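Local coordinates for protein predicted DNA-binding transcriptional regulator (Aliivibrio fischeri ES114, PDB 7DWN) that probably binds cis-regulatory DNA and controls transcription as a tetrameric LysR-type regulator, at residues V94-I108 with R139-D151. Sequence-based numbering, arbitrary orientation.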
loop_
_atom_site.group_PDB
_atom_site.type_symbol
_atom_site.label_atom_id
_atom_site.label_comp_id
_atom_site.label_asym_id
_atom_site.label_seq_id
_atom_site.Cartn_x
_atom_site.Cartn_y
_atom_site.Cartn_z
ATOM N N VAL A 94 -10.513 28.315 -1.627
ATOM C CA VAL A 94 -9.725 27.643 -2.651
ATOM C C VAL A 94 -10.547 26.518 -3.264
ATOM O O VAL A 94 -11.278 25.799 -2.566
ATOM C CB VAL A 94 -8.401 27.122 -2.063
ATOM C CG1 VAL A 94 -8.656 26.117 -0.943
ATOM C CG2 VAL A 94 -7.531 26.507 -3.153
ATOM N N VAL A 95 -10.455 26.379 -4.583
ATOM C CA VAL A 95 -11.128 25.316 -5.318
ATOM C C VAL A 95 -10.059 24.533 -6.064
ATOM O O VAL A 95 -9.351 25.092 -6.913
ATOM C CB VAL A 95 -12.191 25.869 -6.282
ATOM C CG1 VAL A 95 -12.957 24.733 -6.942
ATOM C CG2 VAL A 95 -13.142 26.793 -5.540
ATOM N N GLN A 96 -9.928 23.251 -5.730
ATOM C CA GLN A 96 -8.934 22.374 -6.340
ATOM C C GLN A 96 -9.518 21.804 -7.623
ATOM O O GLN A 96 -10.489 21.041 -7.586
ATOM C CB GLN A 96 -8.535 21.260 -5.377
ATOM C CG GLN A 96 -7.971 21.757 -4.063
ATOM C CD GLN A 96 -7.669 20.633 -3.092
ATOM O OE1 GLN A 96 -6.718 19.875 -3.278
ATOM N NE2 GLN A 96 -8.481 20.522 -2.046
ATOM N N VAL A 97 -8.930 22.171 -8.757
ATOM C CA VAL A 97 -9.406 21.745 -10.065
ATOM C C VAL A 97 -8.295 20.964 -10.746
ATOM O O VAL A 97 -7.230 21.518 -11.044
ATOM C CB VAL A 97 -9.841 22.935 -10.932
ATOM C CG1 VAL A 97 -10.177 22.463 -12.337
ATOM C CG2 VAL A 97 -11.030 23.640 -10.301
ATOM N N ALA A 98 -8.538 19.682 -10.986
ATOM C CA ALA A 98 -7.699 18.906 -11.883
ATOM C C ALA A 98 -8.232 19.068 -13.298
ATOM O O ALA A 98 -9.444 19.020 -13.525
ATOM C CB ALA A 98 -7.681 17.432 -11.479
ATOM N N ALA A 99 -7.328 19.285 -14.247
ATOM C CA ALA A 99 -7.762 19.607 -15.597
ATOM C C ALA A 99 -6.751 19.102 -16.612
ATOM O O ALA A 99 -5.551 19.033 -16.338
ATOM C CB ALA A 99 -7.966 21.117 -15.773
ATOM N N ALA A 100 -7.258 18.742 -17.788
ATOM C CA ALA A 100 -6.387 18.517 -18.928
ATOM C C ALA A 100 -5.749 19.836 -19.340
ATOM O O ALA A 100 -6.383 20.893 -19.282
ATOM C CB ALA A 100 -7.173 17.913 -20.091
ATOM N N HIS A 101 -4.479 19.767 -19.748
ATOM C CA HIS A 101 -3.695 20.971 -20.017
ATOM C C HIS A 101 -4.395 21.883 -21.020
ATOM O O HIS A 101 -4.569 23.084 -20.774
ATOM C CB HIS A 101 -2.307 20.569 -20.523
ATOM C CG HIS A 101 -1.318 21.692 -20.554
ATOM N ND1 HIS A 101 -1.414 22.748 -21.433
ATOM C CD2 HIS A 101 -0.198 21.911 -19.825
ATOM C CE1 HIS A 101 -0.403 23.576 -21.237
ATOM N NE2 HIS A 101 0.350 23.091 -20.268
ATOM N N SER A 102 -4.810 21.323 -22.158
ATOM C CA SER A 102 -5.498 22.116 -23.172
ATOM C C SER A 102 -6.802 22.688 -22.634
ATOM O O SER A 102 -7.105 23.869 -22.843
ATOM C CB SER A 102 -5.760 21.261 -24.411
ATOM O OG SER A 102 -6.208 22.045 -25.500
ATOM N N LEU A 103 -7.586 21.862 -21.935
ATOM C CA LEU A 103 -8.845 22.334 -21.369
ATOM C C LEU A 103 -8.612 23.426 -20.340
ATOM O O LEU A 103 -9.366 24.400 -20.283
ATOM C CB LEU A 103 -9.612 21.175 -20.738
ATOM C CG LEU A 103 -10.082 20.102 -21.713
ATOM C CD1 LEU A 103 -10.908 19.058 -20.988
ATOM C CD2 LEU A 103 -10.868 20.736 -22.851
ATOM N N ALA A 104 -7.582 23.280 -19.509
ATOM C CA ALA A 104 -7.310 24.311 -18.520
ATOM C C ALA A 104 -6.936 25.622 -19.200
ATOM O O ALA A 104 -7.535 26.667 -18.924
ATOM C CB ALA A 104 -6.216 23.841 -17.562
ATOM N N THR A 105 -5.990 25.573 -20.143
ATOM C CA THR A 105 -5.579 26.786 -20.847
ATOM C C THR A 105 -6.721 27.412 -21.645
ATOM O O THR A 105 -6.710 28.624 -21.886
ATOM C CB THR A 105 -4.401 26.485 -21.777
ATOM O OG1 THR A 105 -4.767 25.452 -22.701
ATOM C CG2 THR A 105 -3.183 26.042 -20.978
ATOM N N SER A 106 -7.705 26.616 -22.070
ATOM C CA SER A 106 -8.798 27.174 -22.857
ATOM C C SER A 106 -9.904 27.742 -21.976
ATOM O O SER A 106 -10.447 28.814 -22.273
ATOM C CB SER A 106 -9.368 26.110 -23.798
ATOM O OG SER A 106 -10.467 26.613 -24.538
ATOM N N LEU A 107 -10.248 27.047 -20.893
ATOM C CA LEU A 107 -11.419 27.358 -20.079
ATOM C C LEU A 107 -11.117 28.250 -18.881
ATOM O O LEU A 107 -11.924 29.126 -18.562
ATOM C CB LEU A 107 -12.070 26.062 -19.583
ATOM C CG LEU A 107 -12.523 25.045 -20.636
ATOM C CD1 LEU A 107 -13.288 23.898 -19.990
ATOM C CD2 LEU A 107 -13.364 25.721 -21.704
ATOM N N ILE A 108 -9.984 28.048 -18.196
ATOM C CA ILE A 108 -9.742 28.770 -16.943
ATOM C C ILE A 108 -9.667 30.277 -17.141
ATOM O O ILE A 108 -10.178 31.009 -16.286
ATOM C CB ILE A 108 -8.514 28.191 -16.227
ATOM C CG1 ILE A 108 -8.935 27.079 -15.263
ATOM C CG2 ILE A 108 -7.760 29.275 -15.470
ATOM C CD1 ILE A 108 -9.400 25.808 -15.932
ATOM N N ARG A 139 -12.496 10.749 -6.133
ATOM C CA ARG A 139 -13.197 10.064 -5.049
ATOM C C ARG A 139 -12.604 10.421 -3.689
ATOM O O ARG A 139 -13.335 10.744 -2.746
ATOM C CB ARG A 139 -13.163 8.550 -5.260
ATOM C CG ARG A 139 -14.155 8.039 -6.281
ATOM C CD ARG A 139 -14.292 6.530 -6.179
ATOM N NE ARG A 139 -12.992 5.866 -6.199
ATOM C CZ ARG A 139 -12.361 5.490 -7.307
ATOM N NH1 ARG A 139 -12.910 5.711 -8.493
ATOM N NH2 ARG A 139 -11.180 4.891 -7.230
ATOM N N GLU A 140 -11.275 10.371 -3.570
ATOM C CA GLU A 140 -10.631 10.564 -2.275
ATOM C C GLU A 140 -10.754 11.992 -1.761
ATOM O O GLU A 140 -10.530 12.228 -0.569
ATOM C CB GLU A 140 -9.152 10.180 -2.354
ATOM C CG GLU A 140 -8.897 8.733 -2.736
ATOM C CD GLU A 140 -7.420 8.398 -2.773
ATOM O OE1 GLU A 140 -7.052 7.287 -2.334
ATOM O OE2 GLU A 140 -6.627 9.247 -3.233
ATOM N N GLY A 141 -11.097 12.942 -2.624
ATOM C CA GLY A 141 -11.149 14.337 -2.245
ATOM C C GLY A 141 -9.892 15.129 -2.523
ATOM O O GLY A 141 -9.773 16.255 -2.025
ATOM N N ALA A 142 -8.953 14.582 -3.298
ATOM C CA ALA A 142 -7.739 15.317 -3.634
ATOM C C ALA A 142 -8.020 16.510 -4.535
ATOM O O ALA A 142 -7.206 17.439 -4.585
ATOM C CB ALA A 142 -6.729 14.385 -4.300
ATOM N N CYS A 143 -9.141 16.503 -5.253
ATOM C CA CYS A 143 -9.575 17.648 -6.038
ATOM C C CYS A 143 -11.092 17.744 -5.966
ATOM O O CYS A 143 -11.784 16.741 -5.775
ATOM C CB CYS A 143 -9.114 17.557 -7.500
ATOM S SG CYS A 143 -9.735 16.129 -8.409
ATOM N N ASP A 144 -11.599 18.966 -6.112
ATOM C CA ASP A 144 -13.032 19.215 -6.035
ATOM C C ASP A 144 -13.729 19.012 -7.374
ATOM O O ASP A 144 -14.797 18.391 -7.430
ATOM C CB ASP A 144 -13.289 20.635 -5.527
ATOM C CG ASP A 144 -12.612 20.911 -4.198
ATOM O OD1 ASP A 144 -12.643 20.024 -3.320
ATOM O OD2 ASP A 144 -12.042 22.012 -4.038
ATOM N N ILE A 145 -13.144 19.526 -8.454
ATOM C CA ILE A 145 -13.745 19.485 -9.780
ATOM C C ILE A 145 -12.685 19.050 -10.781
ATOM O O ILE A 145 -11.542 19.518 -10.734
ATOM C CB ILE A 145 -14.342 20.855 -10.171
ATOM C CG1 ILE A 145 -15.452 21.251 -9.195
ATOM C CG2 ILE A 145 -14.868 20.827 -11.601
ATOM C CD1 ILE A 145 -15.853 22.703 -9.285
ATOM N N LEU A 146 -13.064 18.151 -11.684
ATOM C CA LEU A 146 -12.173 17.624 -12.706
ATOM C C LEU A 146 -12.631 18.119 -14.071
ATOM O O LEU A 146 -13.798 17.958 -14.431
ATOM C CB LEU A 146 -12.161 16.094 -12.672
ATOM C CG LEU A 146 -11.410 15.363 -13.781
ATOM C CD1 LEU A 146 -9.969 15.826 -13.819
ATOM C CD2 LEU A 146 -11.484 13.861 -13.563
ATOM N N LEU A 147 -11.724 18.726 -14.826
ATOM C CA LEU A 147 -12.021 19.160 -16.189
ATOM C C LEU A 147 -11.343 18.171 -17.126
ATOM O O LEU A 147 -10.122 18.202 -17.296
ATOM C CB LEU A 147 -11.542 20.589 -16.430
ATOM C CG LEU A 147 -12.482 21.749 -16.089
ATOM C CD1 LEU A 147 -12.933 21.714 -14.637
ATOM C CD2 LEU A 147 -11.802 23.070 -16.400
ATOM N N ALA A 148 -12.124 17.277 -17.728
ATOM C CA ALA A 148 -11.525 16.215 -18.528
ATOM C C ALA A 148 -12.393 15.959 -19.749
ATOM O O ALA A 148 -13.414 16.614 -19.955
ATOM C CB ALA A 148 -11.324 14.942 -17.698
ATOM N N PHE A 149 -11.968 15.019 -20.583
ATOM C CA PHE A 149 -12.724 14.685 -21.776
ATOM C C PHE A 149 -13.691 13.539 -21.491
ATOM O O PHE A 149 -13.723 12.974 -20.395
ATOM C CB PHE A 149 -11.781 14.334 -22.928
ATOM C CG PHE A 149 -10.965 15.499 -23.417
ATOM C CD1 PHE A 149 -11.503 16.417 -24.306
ATOM C CD2 PHE A 149 -9.664 15.679 -22.981
ATOM C CE1 PHE A 149 -10.758 17.491 -24.753
ATOM C CE2 PHE A 149 -8.914 16.749 -23.425
ATOM C CZ PHE A 149 -9.460 17.657 -24.312
ATOM N N ASP A 150 -14.497 13.211 -22.501
ATOM C CA ASP A 150 -15.552 12.213 -22.371
ATOM C C ASP A 150 -15.001 10.897 -21.843
ATOM O O ASP A 150 -14.098 10.304 -22.440
ATOM C CB ASP A 150 -16.225 12.001 -23.732
ATOM C CG ASP A 150 -17.467 11.127 -23.649
ATOM O OD1 ASP A 150 -18.019 10.965 -22.539
ATOM O OD2 ASP A 150 -17.893 10.597 -24.696
ATOM N N ASP A 151 -15.546 10.443 -20.716
ATOM C CA ASP A 151 -15.087 9.227 -20.055
ATOM C C ASP A 151 -16.300 8.433 -19.597
ATOM O O ASP A 151 -17.145 8.961 -18.868
ATOM C CB ASP A 151 -14.177 9.555 -18.868
ATOM C CG ASP A 151 -13.669 8.317 -18.160
ATOM O OD1 ASP A 151 -12.741 7.664 -18.684
ATOM O OD2 ASP A 151 -14.199 7.994 -17.077
#
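The carbonyl oxygen of Gln96 is gripped by two successive backbone N-H groups, with Asp144 N at 2.8 Å and Ile145 N at 3.2 Å from Gln96 O. The second donor lies nearly in line with the carbonyl; the first comes in at a tilt. This double grip starts the parallel pairing of strands 94-99 and 145-149 in the periplasmic-binding-protein-like effector domain of the LysR family. Strand 94-99 also pairs with strand 123-128 on its other edge. The Asp144 carboxylate accepts the N-H of Gln96 in return: Gln96 N lies 3.0 Å from Asp144 OD2 and approaches from above the carboxylate plane. With CG anti to the carbonyl carbon (chi1 -55°), the carboxylate lies on the side of the backbone N of Asp144, and OD2 meets Gln96 N.

Further along, Leu147 N donates a hydrogen bond to Ala98 O (2.6 Å), and Leu147 O receives Ala100 N just where helix 101-114 begins. On the sheet face of Val97 and Ala99, Leu147 is the main contact. Its CD1 meets Val97 CG1, while its CD2 reaches Ile108 CD1 at 3.7 Å and also touches Leu107 CD1. This joins the helix to the strand, and Leu288 of helix 279-290 packs on Leu147 too. On the other face, Ala98 CB sits against Leu146 CD1 (3.6 Å) and Cys143 SG.

At the far end, Leu103 packs on Phe149. The Phe149 side chain lies about 4 Å from a bound MES molecule, probably from the crystallisation liquor, and Ser102 N hydrogen-bonds to a sulfonate oxygen of MES, consistent with a small-molecule pocket. A CH-pi contact completes the pair: Leu103 CD1 stands almost over the ring centre of Phe149, 3.9 Å from the centroid and 10° off the normal.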